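Local coordinates for protein endoglucanase (PDB 6WQP) that probably hydrolyses internal beta-1,4-glucosidic bonds of cellulose during polysaccharide breakdown, at residues A[74-79]-A[114-119]; A[79-84]-A[121-126]; A[181-186]-A[222-227]. All blocks are in the same frame, centred on the assembly; numbering follows the deposited sequence.

Overall arrangement
The TIM barrel is built from repeated strand-helix steps, and the three interactions sample it from the core outward. Interaction 1 pairs the neighbouring barrel strands 73-76 and 113-117, its centre about 6 Å from that of the chain. Interaction 2 joins the loops that follow those same strands; the two contacts share Ser79, touch one another, have centres about 14 Å apart, and alternate along the chain. Interaction 3 comes later in sequence, at the surface, between helix 179-198 and the end of helix 219-224 with the loop that follows it, about 22 Å from interaction 1 and 21 Å from interaction 2, centre to centre. Strand pairing, loop packing and an outer helix contact thus each join successive units of one barrel.

Interaction 1: A[74-79]-A[114-119]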
loop_
_atom_site.group_PDB
_atom_site.type_symbol
_atom_site.label_atom_id
_atom_site.label_comp_id
_atom_site.label_asym_id
_atom_site.label_seq_id
_atom_site.Cartn_x
_atom_site.Cartn_y
_atom_site.Cartn_z
ATOM N N VAL A 74 1.643 -9.461 3.474
ATOM C CA VAL A 74 1.542 -8.313 4.361
ATOM C C VAL A 74 2.167 -7.116 3.656
ATOM O O VAL A 74 3.312 -7.191 3.197
ATOM C CB VAL A 74 2.234 -8.567 5.716
ATOM C CG1 VAL A 74 2.285 -7.276 6.522
ATOM C CG2 VAL A 74 1.513 -9.649 6.487
ATOM N N ARG A 75 1.402 -6.030 3.540
ATOM C CA ARG A 75 1.941 -4.751 3.109
ATOM C C ARG A 75 2.374 -3.984 4.353
ATOM O O ARG A 75 1.597 -3.858 5.313
ATOM C CB ARG A 75 0.913 -3.933 2.327
ATOM C CG ARG A 75 1.426 -2.550 1.836
ATOM C CD ARG A 75 0.459 -2.047 0.777
ATOM N NE ARG A 75 0.671 -0.720 0.181
ATOM C CZ ARG A 75 0.054 0.395 0.567
ATOM N NH1 ARG A 75 -0.766 0.396 1.613
ATOM N NH2 ARG A 75 0.272 1.533 -0.088
ATOM N N VAL A 76 3.618 -3.511 4.339
ATOM C CA VAL A 76 4.234 -2.794 5.450
ATOM C C VAL A 76 4.377 -1.336 5.031
ATOM O O VAL A 76 5.405 -0.958 4.451
ATOM C CB VAL A 76 5.593 -3.411 5.812
ATOM C CG1 VAL A 76 6.270 -2.614 6.927
ATOM C CG2 VAL A 76 5.448 -4.871 6.190
ATOM N N PRO A 77 3.361 -0.500 5.254
ATOM C CA PRO A 77 3.495 0.926 4.917
ATOM C C PRO A 77 4.494 1.580 5.858
ATOM O O PRO A 77 4.444 1.375 7.073
ATOM C CB PRO A 77 2.079 1.482 5.115
ATOM C CG PRO A 77 1.451 0.546 6.119
ATOM C CD PRO A 77 2.050 -0.816 5.847
ATOM N N VAL A 78 5.419 2.349 5.290
ATOM C CA VAL A 78 6.490 2.957 6.072
ATOM C C VAL A 78 6.592 4.424 5.709
ATOM O O VAL A 78 6.827 4.763 4.542
ATOM C CB VAL A 78 7.838 2.256 5.848
ATOM C CG1 VAL A 78 8.948 3.012 6.591
ATOM C CG2 VAL A 78 7.796 0.829 6.298
ATOM N N SER A 79 6.460 5.290 6.707
ATOM C CA SER A 79 6.745 6.706 6.544
ATOM C C SER A 79 8.180 6.967 6.985
ATOM O O SER A 79 8.549 6.661 8.121
ATOM C CB SER A 79 5.753 7.563 7.322
ATOM O OG SER A 79 4.450 7.417 6.773
ATOM N N CYS A 114 5.769 -9.819 1.011
ATOM C CA CYS A 114 5.853 -8.558 1.744
ATOM C C CYS A 114 6.006 -7.416 0.752
ATOM O O CYS A 114 6.795 -7.511 -0.193
ATOM C CB CYS A 114 7.018 -8.576 2.728
ATOM S SG CYS A 114 7.207 -7.111 3.728
ATOM N N ILE A 115 5.238 -6.344 0.968
ATOM C CA ILE A 115 5.330 -5.123 0.178
ATOM C C ILE A 115 5.817 -4.001 1.094
ATOM O O ILE A 115 5.171 -3.686 2.101
ATOM C CB ILE A 115 3.989 -4.746 -0.462
ATOM C CG1 ILE A 115 3.491 -5.858 -1.388
ATOM C CG2 ILE A 115 4.130 -3.404 -1.206
ATOM C CD1 ILE A 115 1.988 -5.823 -1.609
ATOM N N LEU A 116 6.934 -3.383 0.720
ATOM C CA LEU A 116 7.562 -2.304 1.479
ATOM C C LEU A 116 7.518 -1.043 0.635
ATOM O O LEU A 116 7.920 -1.069 -0.524
ATOM C CB LEU A 116 9.000 -2.648 1.819
ATOM C CG LEU A 116 9.831 -1.579 2.539
ATOM C CD1 LEU A 116 9.247 -1.360 3.917
ATOM C CD2 LEU A 116 11.288 -1.998 2.580
ATOM N N ASN A 117 7.034 0.059 1.216
ATOM C CA ASN A 117 6.927 1.281 0.429
ATOM C C ASN A 117 7.548 2.497 1.103
ATOM O O ASN A 117 8.214 2.366 2.125
ATOM C CB ASN A 117 5.457 1.595 0.112
ATOM C CG ASN A 117 4.678 2.177 1.303
ATOM O OD1 ASN A 117 5.243 2.565 2.338
ATOM N ND2 ASN A 117 3.365 2.254 1.146
ATOM N N ILE A 118 7.346 3.682 0.521
ATOM C CA ILE A 118 7.366 4.943 1.261
ATOM C C ILE A 118 5.923 5.419 1.320
ATOM O O ILE A 118 5.162 5.203 0.367
ATOM C CB ILE A 118 8.290 6.012 0.638
ATOM C CG1 ILE A 118 7.662 6.679 -0.587
ATOM C CG2 ILE A 118 9.643 5.402 0.292
ATOM C CD1 ILE A 118 8.647 7.553 -1.346
ATOM N N HIS A 119 5.527 6.040 2.439
ATOM C CA HIS A 119 4.109 6.254 2.706
ATOM C C HIS A 119 3.836 7.739 2.851
ATOM O O HIS A 119 3.652 8.432 1.839
ATOM C CB HIS A 119 3.666 5.408 3.910
ATOM C CG HIS A 119 2.206 5.061 3.906
ATOM N ND1 HIS A 119 1.665 4.102 3.077
ATOM C CD2 HIS A 119 1.175 5.548 4.635
ATOM C CE1 HIS A 119 0.366 4.008 3.299
ATOM N NE2 HIS A 119 0.042 4.880 4.235
#
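Parallel strand pairing in a TIM barrel is seen here where Val74 and Val76 of strand 73-76 take hold of Ile115 on strand 113-117. Ile115 N donates to Val74 O at 3.1 Å, and Val76 N donates to Ile115 O at 2.7 Å in a nearly straight bond (172° at the hydrogen). On the face turned to helix 94-108, Val76 CG2 rests 3.8 Å from Cys114 SG; beyond the end of strand 73-76, Val78 CG2 meets Leu116 CD1 at 3.5 Å. That helix links the two strands in a beta-alpha-beta unit, and its Val107 packs on both Val74 and Cys114.

Arg75 and Ile115 point to the other face, the barrel interior. The arginine runs fully extended from CG to NE, passing Ile115 and delivering its guanidinium to Glu160, which forms a salt bridge with NE, and to hydrogen-bonding partners Gln288, Asn163 and Asn28. Asn117 ND2 lies over a face of this group, 3.4 Å from Arg75 NH2, with the amide and guanidinium planes nearly perpendicular (88°); both atoms are donors, and no bond joins them. The amide is held in other ways. With Asn117 CG tucked between its own backbone N and carbonyl carbon (chi1 76°), OD1 accepts from Val78 N at 3.0 Å, while ND2 donates to His119 ND1 at 3.2 Å, in the plane of the imidazole. Pro77 closes over one face of that ring in a CH-pi contact, its CB 3.6 Å from the His119 ring centroid.

Interaction 2: A[79-84]-A[121-126]; sequences SWIDHT and ENDWLI. With NA (sodium ion), chain F.
Ile81 meets three residues of the 121-126 loop along its length. Ile81 CB lies 3.6 Å from Glu121 OE1, and the CG2 branch also borders the carboxylate, on the OE2 side. CG1 stands opposite the backbone N (chi1 177°) and carries the chain past the glutamate, so that Ile81 CD1 ends 3.6 Å from Asp123 CB and 3.9 Å from Trp124 CD1, the methyl approaching the edge of the indole, near its plane.

The carboxylate beside this isoleucine is itself tied to both loops. Glu121 OE2 accepts from Trp80 N at 2.8 Å, the N-H arriving from above the carboxylate plane, and more weakly from Ile81 N at 3.1 Å. Glu121 OE1 takes Trp124 NE1 at 2.8 Å on its anti side, though well out of the carboxylate plane, as well as a water that bridges to Thr84 OG1. That hydroxyl donates in turn to Trp80 O, which also accepts from His83 N on the opposite face of its carbonyl plane. The short 3-10 turn at 81-82 and the residues after it bring two carbonyls onto a sodium ion: Ile81 O is 2.5 Å and Thr84 O 2.6 Å from the metal, and four waters complete the set of ligands.

In the barrel, these are the loops leading from strand 73-76 to helix 94-108 and from strand 113-117 to helix 129-149. Trp80 wedges between the two helices, touching Val100 of the first and Ile146 of the second, while Trp124 lies on Val135 and Ile142 of helix 129-149 and makes a cation-pi contact with Arg138.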
loop_
_atom_site.group_PDB
_atom_site.type_symbol
_atom_site.label_atom_id
_atom_site.label_comp_id
_atom_site.label_asym_id
_atom_site.label_seq_id
_atom_site.Cartn_x
_atom_site.Cartn_y
_atom_site.Cartn_z
ATOM N N SER A 79 6.460 5.290 6.707
ATOM C CA SER A 79 6.745 6.706 6.544
ATOM C C SER A 79 8.180 6.967 6.985
ATOM O O SER A 79 8.549 6.661 8.121
ATOM C CB SER A 79 5.753 7.563 7.322
ATOM O OG SER A 79 4.450 7.417 6.773
ATOM N N TRP A 80 8.988 7.500 6.073
ATOM C CA TRP A 80 10.409 7.718 6.307
ATOM C C TRP A 80 10.743 9.163 6.672
ATOM O O TRP A 80 11.842 9.416 7.165
ATOM C CB TRP A 80 11.217 7.314 5.061
ATOM C CG TRP A 80 10.966 5.890 4.626
ATOM C CD1 TRP A 80 9.933 5.437 3.858
ATOM C CD2 TRP A 80 11.769 4.746 4.936
ATOM N NE1 TRP A 80 10.033 4.080 3.686
ATOM C CE2 TRP A 80 11.155 3.632 4.330
ATOM C CE3 TRP A 80 12.939 4.551 5.672
ATOM C CZ2 TRP A 80 11.667 2.345 4.437
ATOM C CZ3 TRP A 80 13.457 3.273 5.768
ATOM C CH2 TRP A 80 12.817 2.181 5.161
ATOM N N ILE A 81 9.810 10.102 6.478
ATOM C CA ILE A 81 10.143 11.523 6.540
ATOM C C ILE A 81 10.739 11.901 7.896
ATOM O O ILE A 81 11.719 12.649 7.969
ATOM C CB ILE A 81 8.906 12.375 6.216
ATOM C CG1 ILE A 81 9.244 13.860 6.359
ATOM C CG2 ILE A 81 7.738 12.003 7.127
ATOM C CD1 ILE A 81 8.202 14.770 5.762
ATOM N N ASP A 82 10.143 11.417 8.993
ATOM C CA ASP A 82 10.629 11.793 10.322
ATOM C C ASP A 82 11.953 11.130 10.673
ATOM O O ASP A 82 12.532 11.459 11.720
ATOM C CB ASP A 82 9.579 11.450 11.385
ATOM C CG ASP A 82 8.293 12.237 11.215
ATOM O OD1 ASP A 82 8.356 13.440 10.908
ATOM O OD2 ASP A 82 7.213 11.636 11.395
ATOM N N HIS A 83 12.450 10.242 9.813
ATOM C CA HIS A 83 13.687 9.487 10.009
ATOM C C HIS A 83 14.715 9.780 8.922
ATOM O O HIS A 83 15.728 9.066 8.817
ATOM C CB HIS A 83 13.356 7.991 10.048
ATOM C CG HIS A 83 12.149 7.675 10.875
ATOM N ND1 HIS A 83 12.196 7.584 12.249
ATOM C CD2 HIS A 83 10.864 7.440 10.527
ATOM C CE1 HIS A 83 10.994 7.295 12.713
ATOM N NE2 HIS A 83 10.167 7.206 11.689
ATOM N N THR A 84 14.482 10.813 8.118
ATOM C CA THR A 84 15.336 11.180 6.998
ATOM C C THR A 84 16.058 12.476 7.339
ATOM O O THR A 84 15.421 13.451 7.746
ATOM C CB THR A 84 14.518 11.370 5.723
ATOM O OG1 THR A 84 13.825 10.162 5.400
ATOM C CG2 THR A 84 15.411 11.774 4.554
ATOM N N GLU A 121 4.789 10.837 2.758
ATOM C CA GLU A 121 5.913 11.684 2.399
ATOM C C GLU A 121 5.472 13.012 1.795
ATOM O O GLU A 121 6.306 13.736 1.249
ATOM C CB GLU A 121 6.826 10.937 1.423
ATOM C CG GLU A 121 7.356 9.603 1.977
ATOM C CD GLU A 121 8.187 9.779 3.232
ATOM O OE1 GLU A 121 9.217 10.466 3.171
ATOM O OE2 GLU A 121 7.804 9.241 4.297
ATOM N N ASN A 122 4.186 13.364 1.923
ATOM C CA ASN A 122 3.602 14.443 1.125
ATOM C C ASN A 122 4.178 15.809 1.452
ATOM O O ASN A 122 4.027 16.734 0.646
ATOM C CB ASN A 122 2.088 14.477 1.327
ATOM C CG ASN A 122 1.437 13.151 1.038
ATOM O OD1 ASN A 122 0.884 12.524 1.945
ATOM N ND2 ASN A 122 1.468 12.723 -0.205
ATOM N N ASP A 123 4.802 15.970 2.618
ATOM C CA ASP A 123 5.383 17.265 2.956
ATOM C C ASP A 123 6.410 17.695 1.927
ATOM O O ASP A 123 6.590 18.895 1.688
ATOM C CB ASP A 123 6.037 17.211 4.331
ATOM C CG ASP A 123 5.040 17.329 5.447
ATOM O OD1 ASP A 123 3.826 17.284 5.167
ATOM O OD2 ASP A 123 5.473 17.479 6.607
ATOM N N TRP A 124 7.111 16.735 1.332
ATOM C CA TRP A 124 8.107 17.033 0.314
ATOM C C TRP A 124 7.790 16.454 -1.048
ATOM O O TRP A 124 8.281 16.991 -2.049
ATOM C CB TRP A 124 9.484 16.514 0.740
ATOM C CG TRP A 124 9.571 15.022 0.938
ATOM C CD1 TRP A 124 9.376 14.343 2.100
ATOM C CD2 TRP A 124 9.903 14.034 -0.051
ATOM N NE1 TRP A 124 9.563 12.995 1.904
ATOM C CE2 TRP A 124 9.879 12.779 0.588
ATOM C CE3 TRP A 124 10.204 14.089 -1.420
ATOM C CZ2 TRP A 124 10.161 11.590 -0.084
ATOM C CZ3 TRP A 124 10.485 12.904 -2.087
ATOM C CH2 TRP A 124 10.458 11.672 -1.414
ATOM N N LEU A 125 7.001 15.384 -1.122
ATOM C CA LEU A 125 6.713 14.706 -2.389
ATOM C C LEU A 125 5.510 15.410 -3.004
ATOM O O LEU A 125 4.353 15.041 -2.772
ATOM C CB LEU A 125 6.477 13.218 -2.155
ATOM C CG LEU A 125 6.648 12.317 -3.380
ATOM C CD1 LEU A 125 6.733 10.841 -3.011
ATOM C CD2 LEU A 125 5.485 12.530 -4.363
ATOM N N ILE A 126 5.793 16.447 -3.790
ATOM C CA ILE A 126 4.785 17.354 -4.317
ATOM C C ILE A 126 4.799 17.244 -5.836
ATOM O O ILE A 126 5.854 17.413 -6.459
ATOM C CB ILE A 126 5.050 18.801 -3.865
ATOM C CG1 ILE A 126 4.878 18.898 -2.348
ATOM C CG2 ILE A 126 4.113 19.762 -4.549
ATOM C CD1 ILE A 126 5.592 20.048 -1.688
HETATM NA NA NA F . 13.199 14.605 8.288
HETATM O O HOH W 1 13.558 13.987 10.773
HETATM O O HOH W 2 12.020 11.120 3.351
HETATM O O HOH W 3 15.071 16.414 8.241
HETATM O O HOH W 4 11.826 16.125 9.245
HETATM O O HOH W 5 13.027 15.128 6.099
#

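Interaction 3: A[181-186]-A[222-227]; sequences ARQVIN and VNDFVL
Asn186 CG stands opposite its own carbonyl carbon (chi1 -70°), which directs the amide at the backbone of Asp224 and Val226; one helical turn earlier, a bend at chi3 (-65°) brings the guanidinium of Arg182 alongside the Asp224 carboxylate. In the TIM barrel, helix 179-198 follows strand 157-160 and helix 219-224 follows the adjacent strand 208-211, so the contact joins the first helix to the end of the second and to the loop that leads on to strand 236-241.

The salt bridge is side-on, with both nitrogens directed at a single oxygen. Arg182 NE donates to Asp224 OD2 at 2.7 Å, on the lone pair of that oxygen that points away from OD1, and Arg182 NH2 reaches the same OD2 at 3.0 Å, close to the line of its C-O bond. Guanidinium and carboxylate are almost coplanar, 4° apart. Each group has a further hydrogen-bond partner: Arg182 NH1 donates to Gly176 O, and Asp224 OD1 accepts from Gln179 NE2, which should limit rotation of both.

Asn186 uses both ends of its amide. Asn186 ND2 donates to Asp224 O at 2.8 Å, lying in the plane of that carbonyl, and Asn186 OD1 accepts from Val226 N at 2.9 Å, although this donor sits above the amide plane. Gripped in this way, the side chain spans the residues around Phe225, and Val226 CG2 packs against it, 3.6 Å from Asn186 ND2. Two waters carry the link onward. One donates to Asn186 OD1 and to Val226 O; the other bridges the two main chains, 2.8 Å from Asn186 O and 2.9 Å from Val226 O.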
loop_
_atom_site.group_PDB
_atom_site.type_symbol
_atom_site.label_atom_id
_atom_site.label_comp_id
_atom_site.label_asym_id
_atom_site.label_seq_id
_atom_site.Cartn_x
_atom_site.Cartn_y
_atom_site.Cartn_z
ATOM N N ALA A 181 0.143 17.495 -12.468
ATOM C CA ALA A 181 0.438 16.591 -11.363
ATOM C C ALA A 181 0.473 15.143 -11.832
ATOM O O ALA A 181 1.360 14.371 -11.440
ATOM C CB ALA A 181 -0.590 16.771 -10.249
ATOM N N ARG A 182 -0.495 14.751 -12.664
ATOM C CA ARG A 182 -0.523 13.376 -13.141
ATOM C C ARG A 182 0.708 13.069 -13.986
ATOM O O ARG A 182 1.275 11.973 -13.899
ATOM C CB ARG A 182 -1.813 13.131 -13.919
ATOM C CG ARG A 182 -3.055 13.375 -13.069
ATOM C CD ARG A 182 -4.352 13.001 -13.780
ATOM N NE ARG A 182 -4.639 13.816 -14.964
ATOM C CZ ARG A 182 -5.470 14.854 -14.978
ATOM N NH1 ARG A 182 -6.096 15.232 -13.867
ATOM N NH2 ARG A 182 -5.671 15.522 -16.103
ATOM N N GLN A 183 1.167 14.037 -14.787
ATOM C CA GLN A 183 2.338 13.791 -15.621
ATOM C C GLN A 183 3.613 13.752 -14.785
ATOM O O GLN A 183 4.484 12.903 -15.011
ATOM C CB GLN A 183 2.420 14.846 -16.722
ATOM C CG GLN A 183 1.354 14.652 -17.800
ATOM C CD GLN A 183 1.383 15.724 -18.873
ATOM O OE1 GLN A 183 2.016 16.762 -18.714
ATOM N NE2 GLN A 183 0.683 15.467 -19.979
ATOM N N VAL A 184 3.734 14.646 -13.798
ATOM C CA VAL A 184 4.926 14.640 -12.960
ATOM C C VAL A 184 5.018 13.347 -12.148
ATOM O O VAL A 184 6.118 12.840 -11.900
ATOM C CB VAL A 184 4.929 15.887 -12.054
ATOM C CG1 VAL A 184 5.931 15.726 -10.915
ATOM C CG2 VAL A 184 5.222 17.143 -12.876
ATOM N N ILE A 185 3.880 12.785 -11.735
ATOM C CA ILE A 185 3.920 11.523 -11.003
ATOM C C ILE A 185 4.466 10.406 -11.881
ATOM O O ILE A 185 5.107 9.472 -11.385
ATOM C CB ILE A 185 2.526 11.192 -10.440
ATOM C CG1 ILE A 185 2.315 12.042 -9.180
ATOM C CG2 ILE A 185 2.408 9.720 -10.119
ATOM C CD1 ILE A 185 0.906 12.198 -8.755
ATOM N N ASN A 186 4.276 10.500 -13.205
ATOM C CA ASN A 186 4.899 9.521 -14.093
ATOM C C ASN A 186 6.415 9.582 -14.002
ATOM O O ASN A 186 7.090 8.549 -14.065
ATOM C CB ASN A 186 4.449 9.745 -15.531
ATOM C CG ASN A 186 3.000 9.377 -15.759
ATOM O OD1 ASN A 186 2.483 8.443 -15.150
ATOM N ND2 ASN A 186 2.331 10.115 -16.632
ATOM N N VAL A 222 -6.264 7.365 -15.098
ATOM C CA VAL A 222 -5.821 6.297 -15.984
ATOM C C VAL A 222 -5.334 6.856 -17.319
ATOM O O VAL A 222 -4.332 6.392 -17.866
ATOM C CB VAL A 222 -6.940 5.269 -16.212
ATOM C CG1 VAL A 222 -6.513 4.330 -17.351
ATOM C CG2 VAL A 222 -7.258 4.511 -14.938
ATOM N N ASN A 223 -6.055 7.831 -17.873
ATOM C CA ASN A 223 -5.706 8.359 -19.191
ATOM C C ASN A 223 -4.269 8.869 -19.205
ATOM O O ASN A 223 -3.499 8.560 -20.123
ATOM C CB ASN A 223 -6.678 9.469 -19.590
ATOM C CG ASN A 223 -6.321 10.111 -20.922
ATOM O OD1 ASN A 223 -6.524 9.523 -21.982
ATOM N ND2 ASN A 223 -5.785 11.324 -20.875
ATOM N N ASP A 224 -3.883 9.632 -18.182
ATOM C CA ASP A 224 -2.575 10.278 -18.161
ATOM C C ASP A 224 -1.476 9.400 -17.582
ATOM O O ASP A 224 -0.310 9.798 -17.615
ATOM C CB ASP A 224 -2.646 11.581 -17.361
ATOM C CG ASP A 224 -3.243 12.714 -18.155
ATOM O OD1 ASP A 224 -2.895 12.845 -19.350
ATOM O OD2 ASP A 224 -4.062 13.468 -17.596
ATOM N N PHE A 225 -1.812 8.215 -17.087
ATOM C CA PHE A 225 -0.816 7.323 -16.519
ATOM C C PHE A 225 0.109 6.776 -17.600
ATOM O O PHE A 225 -0.353 6.297 -18.641
ATOM C CB PHE A 225 -1.491 6.157 -15.810
ATOM C CG PHE A 225 -0.519 5.169 -15.239
ATOM C CD1 PHE A 225 0.088 5.419 -14.024
ATOM C CD2 PHE A 225 -0.193 4.011 -15.922
ATOM C CE1 PHE A 225 1.001 4.530 -13.494
ATOM C CE2 PHE A 225 0.721 3.113 -15.397
ATOM C CZ PHE A 225 1.314 3.374 -14.179
ATOM N N VAL A 226 1.415 6.784 -17.327
ATOM C CA VAL A 226 2.409 6.179 -18.211
ATOM C C VAL A 226 3.169 5.126 -17.424
ATOM O O VAL A 226 3.822 5.438 -16.418
ATOM C CB VAL A 226 3.364 7.224 -18.794
ATOM C CG1 VAL A 226 4.488 6.545 -19.550
ATOM C CG2 VAL A 226 2.596 8.179 -19.690
ATOM N N LEU A 227 3.095 3.884 -17.887
ATOM C CA LEU A 227 3.849 2.811 -17.254
ATOM C C LEU A 227 5.347 3.086 -17.389
ATOM O O LEU A 227 5.824 3.378 -18.502
ATOM C CB LEU A 227 3.507 1.476 -17.907
ATOM C CG LEU A 227 4.065 0.213 -17.241
ATOM C CD1 LEU A 227 3.337 -0.045 -15.939
ATOM C CD2 LEU A 227 3.951 -0.966 -18.197
HETATM O O HOH W 6 3.604 6.367 -13.797
HETATM O O HOH W 7 6.488 6.481 -15.883
#